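Local coordinates for polysaccharide Lyase Family 6 (Bacteroides cellulosilyticus, PDB 6QPS), which is a mannuronic acid-specific alginate lyase of polysaccharide lyase family 6, a calcium-binding enzyme from a human gut bacterium, at residues Tyr107-Ile112 with Asp138-Pro143. Numbering follows the deposited sequence.
Sequences YKAWAI and DECNDP
Asp138 and Tyr107 pair as parallel neighbours on adjacent rungs of the right-handed beta-helix expected for this lyase family. Their side chains lie side by side on the same face. The Asp138 carbonyl accepts a weak hydrogen bond from Lys108 N (N to O, 3.3 Å). It also receives a CA-H...O contact from Tyr107. Asp138 OD1 is hydrogen-bonded to Asn173 ND2 of the next coil. At Glu139 the side chain starts toward Tyr107 and Lys108, and its CG lies 3.8 Å from Tyr107 CE1. A bend at chi2 (-77°) then leads the carboxylate away to a salt bridge with Arg175. Lys108 runs extended alongside, but its NZ stays 6.0 Å from Glu139 OE1. Lys108 and Glu139 both have positive phi, so the two chains turn the same corner together. Cys140 sits at the middle of an inverse gamma turn, with a weak bond from Asn141 N back to Glu139 O. Its SG accepts a weak hydrogen bond from Ala109 N (N to SG, 3.5 Å). Sulfur is a poor acceptor, which suits the long distance. Asn141 OD1 bonds Arg175 N, and its ND2 bonds Asn173 O. Asp142 brings its CA over the five-membered ring of Trp110, and its carboxylate plane is tilted 14° from the indole. Pro143 lies over the same face: its CD sits 3.4 Å from the centroid of the six-membered ring, almost on the ring normal. Both contacts are CH-pi. Asp142 OD2 and Ala111 O share water 1. OD1 accepts a hydrogen bond from Gln144 N, and OD2 forms a salt bridge with Lys145. Past the corner the backbones form no regular ladder. Weak polar bonds, CH-pi contacts on the indole and a bridging water join the two coils instead, away from the calcium site.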
ATOM      1  N   TYR A 107       5.792 -20.096  -4.467  1.00 12.63           N
ATOM      2  CA  TYR A 107       4.546 -20.797  -4.161  1.00 13.17           C
ATOM      3  C   TYR A 107       4.814 -21.741  -3.003  1.00 13.39           C
ATOM      4  O   TYR A 107       5.653 -22.641  -3.115  1.00 13.57           O
ATOM      5  CB  TYR A 107       3.999 -21.565  -5.368  1.00 13.11           C
ATOM      6  CG  TYR A 107       2.692 -22.269  -5.031  1.00 15.19           C
ATOM      7  CD1 TYR A 107       1.524 -21.539  -4.805  1.00 15.07           C
ATOM      8  CD2 TYR A 107       2.628 -23.646  -4.895  1.00 14.47           C
ATOM      9  CE1 TYR A 107       0.346 -22.158  -4.472  1.00 15.43           C
ATOM     10  CE2 TYR A 107       1.449 -24.267  -4.552  1.00 15.29           C
ATOM     11  CZ  TYR A 107       0.312 -23.521  -4.347  1.00 16.06           C
ATOM     12  OH  TYR A 107      -0.859 -24.153  -3.999  1.00 17.71           O
ATOM     13  N   LYS A 108       4.109 -21.545  -1.893  1.00 12.63           N
ATOM     14  CA  LYS A 108       4.300 -22.370  -0.702  1.00 14.41           C
ATOM     15  C   LYS A 108       5.776 -22.416  -0.302  1.00 14.43           C
ATOM     16  O   LYS A 108       6.324 -23.452   0.063  1.00 16.52           O
ATOM     17  CB  LYS A 108       3.673 -23.761  -0.866  1.00 17.15           C
ATOM     18  CG  LYS A 108       2.146 -23.668  -0.878  1.00 17.73           C
ATOM     19  CD  LYS A 108       1.419 -25.015  -0.944  1.00 20.99           C
ATOM     20  CE  LYS A 108      -0.095 -24.768  -0.776  1.00 25.80           C
ATOM     21  NZ  LYS A 108      -0.974 -25.985  -0.836  1.00 25.43           N
ATOM     22  N   ALA A 109       6.428 -21.260  -0.384  1.00 13.53           N
ATOM     23  CA  ALA A 109       7.684 -20.986   0.305  1.00 14.48           C
ATOM     24  C   ALA A 109       7.355 -20.173   1.552  1.00 13.16           C
ATOM     25  O   ALA A 109       6.241 -19.669   1.699  1.00 13.12           O
ATOM     26  CB  ALA A 109       8.600 -20.156  -0.599  1.00 13.01           C
ATOM     27  N   TRP A 110       8.312 -20.072   2.474  1.00 13.64           N
ATOM     28  CA  TRP A 110       8.069 -19.281   3.674  1.00 12.81           C
ATOM     29  C   TRP A 110       9.391 -18.903   4.331  1.00 14.63           C
ATOM     30  O   TRP A 110      10.437 -19.509   4.074  1.00 15.77           O
ATOM     31  CB  TRP A 110       7.182 -20.024   4.687  1.00 13.96           C
ATOM     32  CG  TRP A 110       7.768 -21.322   5.171  1.00 15.38           C
ATOM     33  CD1 TRP A 110       8.617 -21.487   6.217  1.00 16.25           C
ATOM     34  CD2 TRP A 110       7.544 -22.627   4.628  1.00 16.37           C
ATOM     35  NE1 TRP A 110       8.953 -22.809   6.359  1.00 19.94           N
ATOM     36  CE2 TRP A 110       8.300 -23.536   5.403  1.00 17.97           C
ATOM     37  CE3 TRP A 110       6.770 -23.118   3.575  1.00 18.04           C
ATOM     38  CZ2 TRP A 110       8.305 -24.910   5.153  1.00 19.98           C
ATOM     39  CZ3 TRP A 110       6.776 -24.485   3.331  1.00 22.53           C
ATOM     40  CH2 TRP A 110       7.545 -25.359   4.111  1.00 21.21           C
ATOM     41  N   ALA A 111       9.314 -17.900   5.203  1.00 14.61           N
ATOM     42  CA  ALA A 111      10.502 -17.373   5.858  1.00 13.81           C
ATOM     43  C   ALA A 111      11.034 -18.315   6.922  1.00 15.45           C
ATOM     44  O   ALA A 111      10.284 -18.853   7.748  1.00 16.48           O
ATOM     45  CB  ALA A 111      10.177 -16.042   6.519  1.00 13.29           C
ATOM     46  N   ILE A 112      12.359 -18.494   6.921  1.00 16.94           N
ATOM     47  CA  ILE A 112      13.017 -19.204   8.011  1.00 18.95           C
ATOM     48  C   ILE A 112      12.780 -18.483   9.327  1.00 28.61           C
ATOM     49  O   ILE A 112      12.389 -19.093  10.330  1.00 34.75           O
ATOM     50  CB  ILE A 112      14.511 -19.423   7.705  1.00 17.93           C
ATOM     51  CG1 ILE A 112      14.646 -20.534   6.648  1.00 22.36           C
ATOM     52  CG2 ILE A 112      15.257 -19.822   8.994  1.00 20.51           C
ATOM     53  CD1 ILE A 112      16.060 -20.720   6.135  1.00 24.94           C
ATOM     54  N   ASP A 138       2.510 -16.414  -3.777  1.00 11.07           N
ATOM     55  CA  ASP A 138       1.175 -16.952  -3.517  1.00 11.40           C
ATOM     56  C   ASP A 138       1.283 -18.057  -2.474  1.00 11.94           C
ATOM     57  O   ASP A 138       2.152 -18.930  -2.585  1.00 11.73           O
ATOM     58  CB  ASP A 138       0.555 -17.514  -4.812  1.00 10.54           C
ATOM     59  CG  ASP A 138      -0.896 -17.969  -4.637  1.00 15.47           C
ATOM     60  OD1 ASP A 138      -1.610 -17.459  -3.767  1.00 15.02           O
ATOM     61  OD2 ASP A 138      -1.342 -18.879  -5.371  1.00 20.24           O
ATOM     62  N   GLU A 139       0.431 -17.992  -1.442  1.00 13.05           N
ATOM     63  CA  GLU A 139       0.324 -19.069  -0.442  1.00 14.06           C
ATOM     64  C   GLU A 139       1.651 -19.330   0.277  1.00 13.29           C
ATOM     65  O   GLU A 139       1.946 -20.465   0.657  1.00 13.37           O
ATOM     66  CB  GLU A 139      -0.204 -20.374  -1.055  1.00 16.28           C
ATOM     67  CG  GLU A 139      -1.568 -20.280  -1.712  1.00 18.16           C
ATOM     68  CD  GLU A 139      -2.724 -20.248  -0.727  1.00 19.13           C
ATOM     69  OE1 GLU A 139      -2.490 -20.293   0.502  1.00 17.70           O
ATOM     70  OE2 GLU A 139      -3.893 -20.182  -1.189  1.00 18.92           O
ATOM     71  N   CYS A 140       2.454 -18.287   0.508  1.00 10.91           N
ATOM     72  CA  CYS A 140       3.792 -18.465   1.081  1.00 11.78           C
ATOM     73  C   CYS A 140       3.727 -18.339   2.604  1.00 12.78           C
ATOM     74  O   CYS A 140       4.234 -17.391   3.218  1.00 12.27           O
ATOM     75  CB  CYS A 140       4.775 -17.489   0.443  1.00 10.75           C
ATOM     76  SG  CYS A 140       5.365 -18.024  -1.204  1.00 12.20           S
ATOM     77  N   ASN A 141       3.107 -19.353   3.214  1.00 13.52           N
ATOM     78  CA  ASN A 141       2.786 -19.362   4.638  1.00 13.53           C
ATOM     79  C   ASN A 141       3.508 -20.504   5.347  1.00 14.07           C
ATOM     80  O   ASN A 141       3.366 -21.666   4.963  1.00 15.28           O
ATOM     81  CB  ASN A 141       1.265 -19.489   4.792  1.00 13.08           C
ATOM     82  CG  ASN A 141       0.516 -18.353   4.112  1.00 12.76           C
ATOM     83  OD1 ASN A 141       0.734 -17.182   4.431  1.00 13.24           O
ATOM     84  ND2 ASN A 141      -0.355 -18.680   3.175  1.00 13.88           N
ATOM     85  N   ASP A 142       4.265 -20.173   6.396  1.00 13.41           N
ATOM     86  CA  ASP A 142       5.003 -21.165   7.171  1.00 15.84           C
ATOM     87  C   ASP A 142       4.021 -22.110   7.835  1.00 16.51           C
ATOM     88  O   ASP A 142       3.186 -21.663   8.636  1.00 17.22           O
ATOM     89  CB  ASP A 142       5.814 -20.435   8.241  1.00 17.08           C
ATOM     90  CG  ASP A 142       6.744 -21.351   9.026  1.00 18.60           C
ATOM     91  OD1 ASP A 142       6.610 -22.591   8.929  1.00 17.95           O
ATOM     92  OD2 ASP A 142       7.621 -20.803   9.740  1.00 18.69           O
ATOM     93  N   PRO A 143       4.095 -23.413   7.564  1.00 16.46           N
ATOM     94  CA  PRO A 143       3.188 -24.349   8.252  1.00 21.05           C
ATOM     95  C   PRO A 143       3.343 -24.350   9.765  1.00 22.30           C
ATOM     96  O   PRO A 143       2.420 -24.785  10.468  1.00 25.56           O
ATOM     97  CB  PRO A 143       3.551 -25.718   7.655  1.00 23.71           C
ATOM     98  CG  PRO A 143       4.389 -25.450   6.450  1.00 26.72           C
ATOM     99  CD  PRO A 143       5.027 -24.096   6.644  1.00 17.17           C
TER
HETATM  100  O   HOH W   1      10.407 -21.372   9.165  1.00 28.85           O